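Local structure of ATP phosphoribosyltransferase (Methanobacterium thermoautotrophicum, 2VD3) at residues Val219-Asp224 against Asn269-Val274. The protein probably catalyses, with magnesium, the condensation of ATP and 5-phosphoribose 1-diphosphate into phosphoribosyl-ATP, the first and probably rate-controlling step of histidine biosynthesis. Numbering follows the deposited sequence.
Sequences VMLNID and NRLKAV. With HIS (histidine), chain C.
Leu221 and Leu271 meet through methyl branches in the apolar layer between segment 219-224 of strand 216-224 and segment 269-274, which carries the C-terminal part of the helix that begins at 264. CD2 of Leu221 points into the fork of the other leucine, 3.5 Å from Leu271 CD1 and 3.6 Å from Leu271 CD2, the side chains running obliquely. CG of Leu221 sits between its backbone N and carbonyl carbon (chi1 57°), an uncommon setting for leucine, and carries CD2 toward the helix. Farther along, Ile223 sets CG1 anti to its backbone N (chi1 -169°) and turns at CG1, bringing CD1 to 4.2 Å from Val274 CG1 and 3.9 Å from Val274 O. These contacts are purely van der Waals.

Polar contacts occupy the other face of the strand, where the inhibitor histidine is bound. The Asn222 amide grips the backbone end of the ligand with two bonds: ND2 donates to the carboxylate OXT at 2.7 Å (N-H...O angle 151°), while OD1 accepts from the histidine N at 3.1 Å. Asp278 takes a further bond from ND2, which should help fix the amide's rotation. A leucine in place of Asn222 would probably leave both the ammonium and the carboxylate of the ligand without these partners. Met220 CB borders the imidazole, 3.7 Å from the ligand CE1, and residues of the second subunit, among them Thr242, Gly240 and Val258, supply further bonds to the ligand, whose site thus spans the subunit interface.

In the C-terminal HisG domain, with its ferredoxin-like beta-alpha-beta-beta-alpha-beta fold, the strand lies between the antiparallel strands 252-260 and 279-283, while Leu234 and Val231 of helix 228-234 pack on Leu271 and Ile223, respectively, so both helices line the sheet face turned from the histidine.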
loop_
_atom_site.group_PDB
_atom_site.type_symbol
_atom_site.label_atom_id
_atom_site.label_comp_id
_atom_site.label_asym_id
_atom_site.label_seq_id
_atom_site.Cartn_x
_atom_site.Cartn_y
_atom_site.Cartn_z
ATOM N N VAL A 219 21.370 36.917 -2.126
ATOM C CA VAL A 219 22.776 36.644 -1.847
ATOM C C VAL A 219 23.402 37.742 -0.982
ATOM O O VAL A 219 23.315 38.920 -1.313
ATOM C CB VAL A 219 23.578 36.422 -3.157
ATOM C CG1 VAL A 219 25.078 36.268 -2.883
ATOM C CG2 VAL A 219 23.047 35.200 -3.880
ATOM N N MET A 220 24.017 37.330 0.129
ATOM C CA MET A 220 24.657 38.246 1.082
ATOM C C MET A 220 26.136 37.904 1.248
ATOM O O MET A 220 26.514 36.731 1.224
ATOM C CB MET A 220 23.991 38.163 2.460
ATOM C CG MET A 220 22.509 38.437 2.485
ATOM S SD MET A 220 21.718 37.832 3.987
ATOM C CE MET A 220 21.985 39.170 5.142
ATOM N N LEU A 221 26.960 38.935 1.434
ATOM C CA LEU A 221 28.407 38.761 1.597
ATOM C C LEU A 221 29.042 39.880 2.415
ATOM O O LEU A 221 28.526 40.999 2.462
ATOM C CB LEU A 221 29.107 38.653 0.234
ATOM C CG LEU A 221 28.966 39.775 -0.806
ATOM C CD1 LEU A 221 29.826 41.008 -0.495
ATOM C CD2 LEU A 221 29.341 39.232 -2.161
ATOM N N ASN A 222 30.164 39.559 3.051
ATOM C CA ASN A 222 30.999 40.547 3.714
ATOM C C ASN A 222 32.180 40.920 2.816
ATOM O O ASN A 222 32.917 40.048 2.356
ATOM C CB ASN A 222 31.496 40.012 5.058
ATOM C CG ASN A 222 30.380 39.849 6.075
ATOM O OD1 ASN A 222 29.438 40.644 6.123
ATOM N ND2 ASN A 222 30.493 38.820 6.910
ATOM N N ILE A 223 32.343 42.216 2.557
ATOM C CA ILE A 223 33.446 42.704 1.731
ATOM C C ILE A 223 34.178 43.851 2.414
ATOM O O ILE A 223 33.558 44.690 3.071
ATOM C CB ILE A 223 32.972 43.117 0.295
ATOM C CG1 ILE A 223 34.157 43.364 -0.640
ATOM C CG2 ILE A 223 32.091 44.345 0.324
ATOM C CD1 ILE A 223 34.886 42.124 -1.074
ATOM N N ASP A 224 35.500 43.869 2.273
ATOM C CA ASP A 224 36.296 45.012 2.695
ATOM C C ASP A 224 36.000 46.163 1.736
ATOM O O ASP A 224 35.932 45.964 0.515
ATOM C CB ASP A 224 37.790 44.664 2.729
ATOM C CG ASP A 224 38.100 43.510 3.681
ATOM O OD1 ASP A 224 38.562 43.776 4.813
ATOM O OD2 ASP A 224 37.863 42.337 3.307
ATOM N N ASN A 269 32.601 32.494 -7.730
ATOM C CA ASN A 269 34.015 32.537 -8.126
ATOM C C ASN A 269 34.503 33.965 -8.393
ATOM O O ASN A 269 35.613 34.332 -8.004
ATOM C CB ASN A 269 34.272 31.654 -9.353
ATOM C CG ASN A 269 33.572 30.307 -9.269
ATOM O OD1 ASN A 269 33.148 29.879 -8.201
ATOM N ND2 ASN A 269 33.447 29.633 -10.408
ATOM N N ARG A 270 33.662 34.756 -9.055
ATOM C CA ARG A 270 33.931 36.172 -9.297
ATOM C C ARG A 270 33.950 37.010 -8.009
ATOM O O ARG A 270 34.750 37.938 -7.874
ATOM C CB ARG A 270 32.928 36.733 -10.313
ATOM C CG ARG A 270 33.467 36.777 -11.741
ATOM C CD ARG A 270 32.356 36.764 -12.791
ATOM N NE ARG A 270 32.287 35.496 -13.531
ATOM C CZ ARG A 270 32.622 35.345 -14.814
ATOM N NH1 ARG A 270 33.044 36.381 -15.535
ATOM N NH2 ARG A 270 32.532 34.152 -15.388
ATOM N N LEU A 271 33.080 36.672 -7.060
ATOM C CA LEU A 271 33.057 37.347 -5.757
ATOM C C LEU A 271 34.273 37.005 -4.890
ATOM O O LEU A 271 34.900 37.907 -4.330
ATOM C CB LEU A 271 31.757 37.058 -4.993
ATOM C CG LEU A 271 30.425 37.561 -5.562
ATOM C CD1 LEU A 271 29.243 36.962 -4.787
ATOM C CD2 LEU A 271 30.355 39.090 -5.607
ATOM N N LYS A 272 34.597 35.714 -4.792
ATOM C CA LYS A 272 35.743 35.238 -4.003
ATOM C C LYS A 272 37.075 35.834 -4.469
ATOM O O LYS A 272 37.910 36.219 -3.649
ATOM C CB LYS A 272 35.824 33.706 -4.026
ATOM C CG LYS A 272 34.701 32.987 -3.273
ATOM C CD LYS A 272 34.772 33.175 -1.764
ATOM C CE LYS A 272 35.942 32.423 -1.144
ATOM N NZ LYS A 272 36.161 32.867 0.261
ATOM N N ALA A 273 37.250 35.911 -5.787
ATOM C CA ALA A 273 38.446 36.479 -6.408
ATOM C C ALA A 273 38.608 37.983 -6.133
ATOM O O ALA A 273 39.689 38.541 -6.319
ATOM C CB ALA A 273 38.436 36.204 -7.908
ATOM N N VAL A 274 37.531 38.628 -5.682
ATOM C CA VAL A 274 37.545 40.062 -5.379
ATOM C C VAL A 274 37.680 40.350 -3.870
ATOM O O VAL A 274 37.899 41.492 -3.459
ATOM C CB VAL A 274 36.332 40.788 -6.050
ATOM C CG1 VAL A 274 35.772 41.934 -5.197
ATOM C CG2 VAL A 274 36.726 41.281 -7.438
HETATM N N HIS C . 27.819 40.368 8.787
HETATM C CA HIS C . 27.146 39.148 9.345
HETATM C C HIS C . 28.152 38.043 9.639
HETATM O O HIS C . 27.826 37.059 10.299
HETATM C CB HIS C . 26.075 38.628 8.380
HETATM C CG HIS C . 26.584 38.361 6.996
HETATM N ND1 HIS C . 26.171 39.087 5.899
HETATM C CD2 HIS C . 27.470 37.450 6.533
HETATM C CE1 HIS C . 26.785 38.634 4.818
HETATM N NE2 HIS C . 27.582 37.643 5.178
HETATM O OXT HIS C . 29.315 38.104 9.218
#